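Local atomic coordinates of actin-binding protein, cofilin/tropomyosin family protein, putative (Entamoeba histolytica, PDB entry 4LIZ), a protein that binds actin filaments and stabilises them, and may contribute in this way to phagocytosis and pseudopod formation. Residues Phe81-Gly86 and Ala96-Leu101; Leu60-Tyr65 and Ile100-Val105; Asp104-Ile109 and His113-Ala118. All blocks are in the same frame, centred on the assembly; numbering follows the deposited sequence. Where two conformers were deposited one is given.

Interaction 1 (Phe81-Gly86 and Ala96-Leu101); sequences FISWAG and AVMSIL
Within the beta-alpha-beta unit of strand 76-85, helix 92-108 and strand 114-118, Met98, deposited as selenomethionine, reaches from the helix onto Ser83, Trp84 and Ala85 of the strand. Strand and helix run nearly antiparallel, their axes at 165° and 9.9 Å apart at closest approach, as expected of a crossover helix returning over its own strand. One long side chain bridges that gap. With CG anti to the backbone N (chi1 169°) the chain leaves the helix toward the sheet, then bends at chi2 and chi3, which lays its terminal methyl on the strand backbone. Met98 CE lies 3.2 Å from Trp84 O, a close van der Waals contact with a carbonyl oxygen, and 3.5 Å from Trp84 N. On one side of this spot Ser83 CB touches Met98 CE at 3.8 Å, with Met98 SE only slightly farther from the same carbon at 4.0 Å; next along the strand Ala85 CB stands 4.4 Å from Met98 CE. The Trp84 side chain itself leaves the opposite way, so its share of the contact is backbone. Ser83 OG is engaged elsewhere, in a hydrogen bond with His117 ND1 of strand 114-118, while Trp84 NE1 bonds to Lys56 O. Met98 also rests on Leu60 and Phe62 of strand 60-69, and so packs across two adjacent strands.

Interaction 2 (Leu60-Tyr65 and Ile100-Val105); sequences LQFAYY and ILKGDV
Leu101, Lys102 and Val105 of helix 92-108 gather round the ring of Phe62, the residue through which strand 60-65 meets them. The two axes run roughly parallel, at 25°, and approach to 10.7 Å, a spacing that the aromatic side chain spans. Leu101 comes first: its CD2 meets Phe62 CE1 at 3.8 Å at the ring edge, close to the ring plane, and its CG lies 3.9 Å from both CE1 and CZ of Phe62. Lys102 follows with its root rather than its charge: Phe62 CE2 sits 3.8 Å from Lys102 CA and 4.0 Å from Lys102 CB, approached obliquely, while the ammonium end leads away from the strand. One turn beyond Leu101, Val105 places CG2 over a face of the ring. This methyl is 4.1 Å from the ring centroid and only 13° off the normal, the geometry of a CH-pi contact. With CG anti to its carbonyl carbon (chi1 -59°), Phe62 projects its ring to the helix and brings CE1, CE2 and CZ against these three residues. The contact is apolar, with no hydrogen bond between the segments. Around it, Phe81 of strand 76-85 and Met98 of the same helix also touch Phe62, Ser2 and Phe4 of the N-terminal region pack on Leu101, and the strand itself pairs with strands 26-32 and 76-85 in the sheet.

Interaction 3 (Asp104-Ile109 and His113-Ala118); sequences DVKNVI and HIELHA
Lys106 and Glu115 form a salt bridge between helix 92-108 and the outermost strand 114-118, two elements of the same beta-alpha-beta unit. Lys106 NZ donates to Glu115 OE1 at 2.8 Å, using the syn lone pair of that oxygen, on the side of OE2. The bond is direct to OE1 alone, since Glu115 OE2 is 3.6 Å from Lys106 NZ. The second oxygen is served by a water, which donates to OE2 at 2.7 Å and accepts a weak bond from Lys106 NZ at 3.1 Å, so direct and water-mediated links join the same two groups. A bend at chi3 (58°) turns CE and NZ of Lys106 toward the carboxylate, and the lysine chain meets the extended glutamate at about a right angle; Lys106 CE packs 3.3 Å from Glu115 OE1. Within the helical segment, Val105 O accepts from both Val108 N and Ile109 N. The alkyl part of Lys106 and the side chain of Glu115 both touch Phe81 of strand 76-85, and Lys102 also packs on Glu115. Both carboxylate oxygens thus have a partner, and the positive charge of Lys106, with that of Lys102 nearby, would probably favour the ionised carboxylate at this partly exposed edge.

All three contacts hang from helix 92-108, taken at successive levels from Met98 to Lys106, and each reaches a different strand of one sheet: 76-85, 60-69 and 114-118. Interactions 1 and 2 are buried and without hydrogen bonds between their segments, one through a bent selenomethionine chain laid on strand backbone, the other through an aromatic ring touched at its edge and over one face by helix residues; Met98 packs on Leu60 and so joins them. Interaction 3 lies at the surface, where a salt bridge and a water replace hydrocarbon packing. It is tied to interaction 1 by the Ser83 to His117 hydrogen bond and to interaction 2 by Lys102 beside Glu115.

Interaction 1 (Phe81-Gly86 and Ala96-Leu101)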
loop_
_atom_site.group_PDB
_atom_site.type_symbol
_atom_site.label_atom_id
_atom_site.label_comp_id
_atom_site.label_asym_id
_atom_site.label_seq_id
_atom_site.Cartn_x
_atom_site.Cartn_y
_atom_site.Cartn_z
ATOM N N PHE A 81 0.091 -4.768 1.001
ATOM C CA PHE A 81 -0.077 -3.518 1.704
ATOM C C PHE A 81 1.262 -2.966 2.060
ATOM O O PHE A 81 2.049 -3.641 2.726
ATOM C CB PHE A 81 -1.003 -3.621 2.919
ATOM C CG PHE A 81 -1.019 -2.418 3.770
ATOM C CD1 PHE A 81 -1.494 -1.188 3.341
ATOM C CD2 PHE A 81 -0.565 -2.459 5.096
ATOM C CE1 PHE A 81 -1.543 -0.040 4.138
ATOM C CE2 PHE A 81 -0.575 -1.353 5.877
ATOM C CZ PHE A 81 -1.082 -0.140 5.433
ATOM N N ILE A 82 1.585 -1.748 1.696
ATOM C CA ILE A 82 2.844 -1.086 2.019
ATOM C C ILE A 82 2.548 0.175 2.738
ATOM O O ILE A 82 1.725 1.052 2.351
ATOM C CB ILE A 82 3.618 -0.714 0.735
ATOM C CG1 ILE A 82 4.063 -1.995 0.058
ATOM C CG2 ILE A 82 4.721 0.256 1.032
ATOM C CD1 ILE A 82 4.423 -1.835 -1.405
ATOM N N SER A 83 3.236 0.449 3.876
ATOM C CA SER A 83 3.394 1.762 4.482
ATOM C C SER A 83 4.756 2.359 4.116
ATOM O O SER A 83 5.737 1.622 4.084
ATOM C CB SER A 83 3.123 1.725 6.001
ATOM O OG SER A 83 4.085 0.912 6.629
ATOM N N TRP A 84 4.808 3.642 3.831
ATOM C CA TRP A 84 5.994 4.273 3.332
ATOM C C TRP A 84 6.222 5.537 4.117
ATOM O O TRP A 84 5.390 6.455 4.199
ATOM C CB TRP A 84 5.823 4.681 1.830
ATOM C CG TRP A 84 6.860 5.628 1.273
ATOM C CD1 TRP A 84 6.760 6.912 1.186
ATOM C CD2 TRP A 84 8.135 5.231 0.757
ATOM N NE1 TRP A 84 7.885 7.456 0.573
ATOM C CE2 TRP A 84 8.739 6.407 0.288
ATOM C CE3 TRP A 84 8.782 4.018 0.576
ATOM C CZ2 TRP A 84 10.028 6.351 -0.306
ATOM C CZ3 TRP A 84 10.052 3.955 -0.015
ATOM C CH2 TRP A 84 10.645 5.146 -0.444
ATOM N N ALA A 85 7.470 5.722 4.672
ATOM C CA ALA A 85 7.918 6.901 5.349
ATOM C C ALA A 85 9.256 7.250 4.758
ATOM O O ALA A 85 10.276 6.668 5.145
ATOM C CB ALA A 85 8.086 6.667 6.885
ATOM N N GLY A 86 9.262 8.163 3.801
ATOM C CA GLY A 86 10.471 8.522 3.074
ATOM C C GLY A 86 11.523 9.128 4.028
ATOM O O GLY A 86 11.128 9.804 5.002
ATOM N N ALA A 96 5.833 10.489 13.363
ATOM C CA ALA A 96 5.285 9.882 14.613
ATOM C C ALA A 96 3.894 9.415 14.484
ATOM O O ALA A 96 3.513 8.540 15.296
ATOM C CB ALA A 96 5.500 10.774 15.804
ATOM N N VAL A 97 3.099 9.991 13.597
ATOM C CA VAL A 97 1.687 9.565 13.431
ATOM C C VAL A 97 1.566 8.290 12.648
ATOM O O VAL A 97 0.490 7.689 12.579
ATOM C CB VAL A 97 0.803 10.685 12.871
ATOM C CG1 VAL A 97 0.852 10.708 11.339
ATOM C CG2 VAL A 97 -0.582 10.570 13.416
HETATM N N MSE A 98 2.617 7.807 12.020
HETATM C CA MSE A 98 2.573 6.689 11.147
HETATM C C MSE A 98 1.890 5.483 11.719
HETATM O O MSE A 98 0.981 4.855 11.145
HETATM C CB MSE A 98 3.901 6.323 10.527
HETATM C CG MSE A 98 3.930 5.014 9.805
HETATM SE SE MSE A 98 2.686 5.033 8.288
HETATM C CE MSE A 98 3.913 5.323 6.807
ATOM N N SER A 99 2.267 5.040 12.941
ATOM C CA SER A 99 1.704 3.814 13.341
ATOM C C SER A 99 0.201 3.937 13.644
ATOM O O SER A 99 -0.549 2.983 13.341
ATOM C CB SER A 99 2.403 3.217 14.645
ATOM O OG SER A 99 3.736 2.797 14.346
ATOM N N ILE A 100 -0.240 4.978 14.320
ATOM C CA ILE A 100 -1.669 5.127 14.678
ATOM C C ILE A 100 -2.469 5.300 13.326
ATOM O O ILE A 100 -3.545 4.686 13.179
ATOM C CB ILE A 100 -1.941 6.225 15.682
ATOM C CG1 ILE A 100 -3.307 6.095 16.257
ATOM C CG2 ILE A 100 -1.607 7.573 15.211
ATOM C CD1 ILE A 100 -3.557 6.944 17.456
ATOM N N LEU A 101 -1.894 6.043 12.377
ATOM C CA LEU A 101 -2.617 6.257 11.087
ATOM C C LEU A 101 -2.659 4.914 10.385
ATOM O O LEU A 101 -3.693 4.526 9.794
ATOM C CB LEU A 101 -1.906 7.255 10.326
ATOM C CG LEU A 101 -2.448 7.549 8.889
ATOM C CD1 LEU A 101 -3.920 7.852 8.925
ATOM C CD2 LEU A 101 -1.661 8.688 8.309
#

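Interaction 2 (Leu60-Tyr65 and Ile100-Val105)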
loop_
_atom_site.group_PDB
_atom_site.type_symbol
_atom_site.label_atom_id
_atom_site.label_comp_id
_atom_site.label_asym_id
_atom_site.label_seq_id
_atom_site.Cartn_x
_atom_site.Cartn_y
_atom_site.Cartn_z
ATOM N N LEU A 60 5.030 10.766 3.497
ATOM C CA LEU A 60 4.373 9.616 4.192
ATOM C C LEU A 60 3.243 9.135 3.245
ATOM O O LEU A 60 2.359 9.924 2.923
ATOM C CB LEU A 60 3.794 10.122 5.531
ATOM C CG LEU A 60 3.487 8.991 6.490
ATOM C CD1 LEU A 60 2.876 9.467 7.845
ATOM C CD2 LEU A 60 2.413 8.154 5.994
ATOM N N GLN A 61 3.284 7.890 2.852
ATOM C CA GLN A 61 2.307 7.344 1.881
ATOM C C GLN A 61 1.900 5.941 2.248
ATOM O O GLN A 61 2.555 5.295 3.107
ATOM C CB GLN A 61 2.863 7.424 0.468
ATOM C CG GLN A 61 3.083 8.831 -0.095
ATOM C CD GLN A 61 3.966 8.843 -1.290
ATOM O OE1 GLN A 61 5.145 8.611 -1.221
ATOM N NE2 GLN A 61 3.332 8.962 -2.456
ATOM N N PHE A 62 0.845 5.405 1.649
ATOM C CA PHE A 62 0.454 4.047 1.729
ATOM C C PHE A 62 0.210 3.462 0.376
ATOM O O PHE A 62 -0.157 4.265 -0.506
ATOM C CB PHE A 62 -0.811 3.853 2.583
ATOM C CG PHE A 62 -0.659 4.359 4.019
ATOM C CD1 PHE A 62 -1.030 5.625 4.378
ATOM C CD2 PHE A 62 -0.190 3.479 4.961
ATOM C CE1 PHE A 62 -0.811 6.120 5.702
ATOM C CE2 PHE A 62 -0.074 3.929 6.259
ATOM C CZ PHE A 62 -0.371 5.180 6.594
ATOM N N ALA A 63 0.344 2.227 0.138
ATOM C CA ALA A 63 0.069 1.647 -1.120
ATOM C C ALA A 63 -0.569 0.328 -0.958
ATOM O O ALA A 63 -0.382 -0.439 0.019
ATOM C CB ALA A 63 1.311 1.570 -2.030
ATOM N N TYR A 64 -1.337 -0.112 -1.959
ATOM C CA TYR A 64 -2.043 -1.340 -1.981
ATOM C C TYR A 64 -2.167 -1.863 -3.402
ATOM O O TYR A 64 -2.610 -1.098 -4.253
ATOM C CB TYR A 64 -3.455 -1.127 -1.351
ATOM C CG TYR A 64 -4.281 -2.381 -1.221
ATOM C CD1 TYR A 64 -3.951 -3.403 -0.375
ATOM C CD2 TYR A 64 -5.481 -2.469 -1.923
ATOM C CE1 TYR A 64 -4.763 -4.512 -0.196
ATOM C CE2 TYR A 64 -6.341 -3.585 -1.752
ATOM C CZ TYR A 64 -5.958 -4.588 -0.892
ATOM O OH TYR A 64 -6.820 -5.691 -0.604
ATOM N N TYR A 65 -1.740 -3.075 -3.683
ATOM C CA TYR A 65 -1.810 -3.620 -5.024
ATOM C C TYR A 65 -2.064 -5.129 -5.040
ATOM O O TYR A 65 -1.840 -5.802 -4.095
ATOM C CB TYR A 65 -0.553 -3.267 -5.861
ATOM C CG TYR A 65 0.744 -3.938 -5.475
ATOM C CD1 TYR A 65 1.158 -5.080 -6.080
ATOM C CD2 TYR A 65 1.537 -3.397 -4.503
ATOM C CE1 TYR A 65 2.335 -5.682 -5.723
ATOM C CE2 TYR A 65 2.730 -3.979 -4.155
ATOM C CZ TYR A 65 3.106 -5.126 -4.768
ATOM O OH TYR A 65 4.253 -5.756 -4.440
ATOM N N ILE A 100 -0.240 4.978 14.320
ATOM C CA ILE A 100 -1.669 5.127 14.678
ATOM C C ILE A 100 -2.469 5.300 13.326
ATOM O O ILE A 100 -3.545 4.686 13.179
ATOM C CB ILE A 100 -1.941 6.225 15.682
ATOM C CG1 ILE A 100 -3.307 6.095 16.257
ATOM C CG2 ILE A 100 -1.607 7.573 15.211
ATOM C CD1 ILE A 100 -3.557 6.944 17.456
ATOM N N LEU A 101 -1.894 6.043 12.377
ATOM C CA LEU A 101 -2.617 6.257 11.087
ATOM C C LEU A 101 -2.659 4.914 10.385
ATOM O O LEU A 101 -3.693 4.526 9.794
ATOM C CB LEU A 101 -1.906 7.255 10.326
ATOM C CG LEU A 101 -2.448 7.549 8.889
ATOM C CD1 LEU A 101 -3.920 7.852 8.925
ATOM C CD2 LEU A 101 -1.661 8.688 8.309
ATOM N N LYS A 102 -1.574 4.177 10.296
ATOM C CA LYS A 102 -1.475 2.852 9.675
ATOM C C LYS A 102 -2.543 1.908 10.230
ATOM O O LYS A 102 -3.156 1.155 9.490
ATOM C CB LYS A 102 -0.061 2.295 9.909
ATOM C CG LYS A 102 0.185 0.975 9.314
ATOM C CD LYS A 102 1.511 0.329 9.965
ATOM C CE LYS A 102 2.716 1.156 9.782
ATOM N NZ LYS A 102 3.932 0.458 10.264
ATOM N N GLY A 103 -2.753 1.923 11.555
ATOM C CA GLY A 103 -3.731 1.068 12.151
ATOM C C GLY A 103 -5.115 1.396 11.616
ATOM O O GLY A 103 -5.917 0.464 11.339
ATOM N N ASP A 104 -5.441 2.665 11.527
ATOM C CA ASP A 104 -6.765 3.118 11.001
ATOM C C ASP A 104 -6.844 2.660 9.531
ATOM O O ASP A 104 -7.922 2.162 9.083
ATOM C CB ASP A 104 -6.906 4.549 11.109
ATOM C CG ASP A 104 -7.204 5.062 12.533
ATOM O OD1 ASP A 104 -7.409 4.247 13.440
ATOM O OD2 ASP A 104 -7.295 6.268 12.602
ATOM N N VAL A 105 -5.803 2.839 8.738
ATOM C CA VAL A 105 -5.829 2.470 7.341
ATOM C C VAL A 105 -6.038 0.979 7.182
ATOM O O VAL A 105 -6.822 0.526 6.343
ATOM C CB VAL A 105 -4.553 2.924 6.633
ATOM C CG1 VAL A 105 -4.396 2.280 5.220
ATOM C CG2 VAL A 105 -4.457 4.421 6.571
#

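Interaction 3 (Asp104-Ile109 and His113-Ala118)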
loop_
_atom_site.group_PDB
_atom_site.type_symbol
_atom_site.label_atom_id
_atom_site.label_comp_id
_atom_site.label_asym_id
_atom_site.label_seq_id
_atom_site.Cartn_x
_atom_site.Cartn_y
_atom_site.Cartn_z
ATOM N N ASP A 104 -5.441 2.665 11.527
ATOM C CA ASP A 104 -6.765 3.118 11.001
ATOM C C ASP A 104 -6.844 2.660 9.531
ATOM O O ASP A 104 -7.922 2.162 9.083
ATOM C CB ASP A 104 -6.906 4.549 11.109
ATOM C CG ASP A 104 -7.204 5.062 12.533
ATOM O OD1 ASP A 104 -7.409 4.247 13.440
ATOM O OD2 ASP A 104 -7.295 6.268 12.602
ATOM N N VAL A 105 -5.803 2.839 8.738
ATOM C CA VAL A 105 -5.829 2.470 7.341
ATOM C C VAL A 105 -6.038 0.979 7.182
ATOM O O VAL A 105 -6.822 0.526 6.343
ATOM C CB VAL A 105 -4.553 2.924 6.633
ATOM C CG1 VAL A 105 -4.396 2.280 5.220
ATOM C CG2 VAL A 105 -4.457 4.421 6.571
ATOM N N LYS A 106 -5.401 0.151 7.989
ATOM C CA LYS A 106 -5.580 -1.274 7.965
ATOM C C LYS A 106 -6.933 -1.710 8.395
ATOM O O LYS A 106 -7.361 -2.802 7.896
ATOM C CB LYS A 106 -4.488 -1.964 8.841
ATOM C CG LYS A 106 -3.098 -1.941 8.303
ATOM C CD LYS A 106 -2.004 -2.382 9.330
ATOM C CE LYS A 106 -2.212 -3.709 9.842
ATOM N NZ LYS A 106 -1.083 -4.058 10.724
ATOM N N ASN A 107 -7.655 -0.952 9.179
ATOM C CA ASN A 107 -9.049 -1.307 9.318
ATOM C C ASN A 107 -9.989 -1.143 8.151
ATOM O O ASN A 107 -10.995 -1.781 8.063
ATOM C CB ASN A 107 -9.604 -0.537 10.476
ATOM C CG ASN A 107 -9.058 -1.080 11.758
ATOM O OD1 ASN A 107 -8.627 -2.263 11.807
ATOM N ND2 ASN A 107 -8.969 -0.236 12.776
ATOM N N VAL A 108 -9.563 -0.375 7.182
ATOM C CA VAL A 108 -10.281 -0.294 5.921
ATOM C C VAL A 108 -9.686 -1.286 4.944
ATOM O O VAL A 108 -10.462 -1.958 4.198
ATOM C CB VAL A 108 -10.188 1.141 5.325
ATOM C CG1 VAL A 108 -10.880 1.242 3.931
ATOM C CG2 VAL A 108 -10.637 2.175 6.323
ATOM N N ILE A 109 -8.371 -1.321 4.866
ATOM C CA ILE A 109 -7.505 -2.228 3.989
ATOM C C ILE A 109 -7.203 -3.442 4.863
ATOM O O ILE A 109 -6.102 -3.644 5.438
ATOM C CB ILE A 109 -6.179 -1.631 3.518
ATOM C CG1 ILE A 109 -6.402 -0.281 3.004
ATOM C CG2 ILE A 109 -5.456 -2.597 2.522
ATOM C CD1 ILE A 109 -5.168 0.293 2.329
ATOM N N HIS A 113 -2.245 -10.081 2.074
ATOM C CA HIS A 113 -1.426 -11.221 2.328
ATOM C C HIS A 113 -0.104 -10.936 2.887
ATOM O O HIS A 113 0.457 -11.783 3.599
ATOM C CB HIS A 113 -1.286 -12.010 1.042
ATOM C CG HIS A 113 -2.583 -12.537 0.578
ATOM N ND1 HIS A 113 -3.408 -11.833 -0.263
ATOM C CD2 HIS A 113 -3.258 -13.672 0.912
ATOM C CE1 HIS A 113 -4.538 -12.488 -0.418
ATOM N NE2 HIS A 113 -4.447 -13.639 0.256
ATOM N N ILE A 114 0.458 -9.734 2.665
ATOM C CA ILE A 114 1.669 -9.307 3.216
ATOM C C ILE A 114 1.574 -7.838 3.512
ATOM O O ILE A 114 0.878 -7.045 2.819
ATOM C CB ILE A 114 2.888 -9.586 2.447
ATOM C CG1 ILE A 114 2.847 -8.967 1.107
ATOM C CG2 ILE A 114 3.172 -11.113 2.273
ATOM C CD1 ILE A 114 4.222 -8.919 0.467
ATOM N N GLU A 115 2.243 -7.372 4.568
ATOM C CA GLU A 115 2.404 -6.010 4.957
ATOM C C GLU A 115 3.871 -5.677 5.057
ATOM O O GLU A 115 4.663 -6.475 5.639
ATOM C CB GLU A 115 1.772 -5.751 6.354
ATOM C CG GLU A 115 2.135 -4.420 6.930
ATOM C CD GLU A 115 1.447 -4.066 8.260
ATOM O OE1 GLU A 115 0.683 -4.957 8.767
ATOM O OE2 GLU A 115 1.692 -2.948 8.716
ATOM N N LEU A 116 4.294 -4.583 4.466
ATOM C CA LEU A 116 5.679 -4.139 4.437
ATOM C C LEU A 116 5.735 -2.713 4.869
ATOM O O LEU A 116 4.898 -1.856 4.445
ATOM C CB LEU A 116 6.296 -4.202 3.050
ATOM C CG LEU A 116 6.073 -5.546 2.348
ATOM C CD1 LEU A 116 5.989 -5.521 0.813
ATOM C CD2 LEU A 116 7.020 -6.501 2.989
ATOM N N HIS A 117 6.689 -2.312 5.686
ATOM C CA HIS A 117 6.985 -0.984 5.943
ATOM C C HIS A 117 8.322 -0.609 5.238
ATOM O O HIS A 117 9.362 -1.324 5.444
ATOM C CB HIS A 117 7.160 -0.659 7.467
ATOM C CG HIS A 117 7.435 0.762 7.752
ATOM N ND1 HIS A 117 6.576 1.800 7.467
ATOM C CD2 HIS A 117 8.558 1.369 8.203
ATOM C CE1 HIS A 117 7.100 2.945 7.771
ATOM N NE2 HIS A 117 8.323 2.701 8.225
ATOM N N ALA A 118 8.366 0.466 4.510
ATOM C CA ALA A 118 9.543 0.813 3.731
ATOM C C ALA A 118 9.855 2.275 3.936
ATOM O O ALA A 118 9.019 3.152 4.119
ATOM C CB ALA A 118 9.248 0.577 2.221
HETATM O O HOH W 1 1.757 -3.018 11.457
#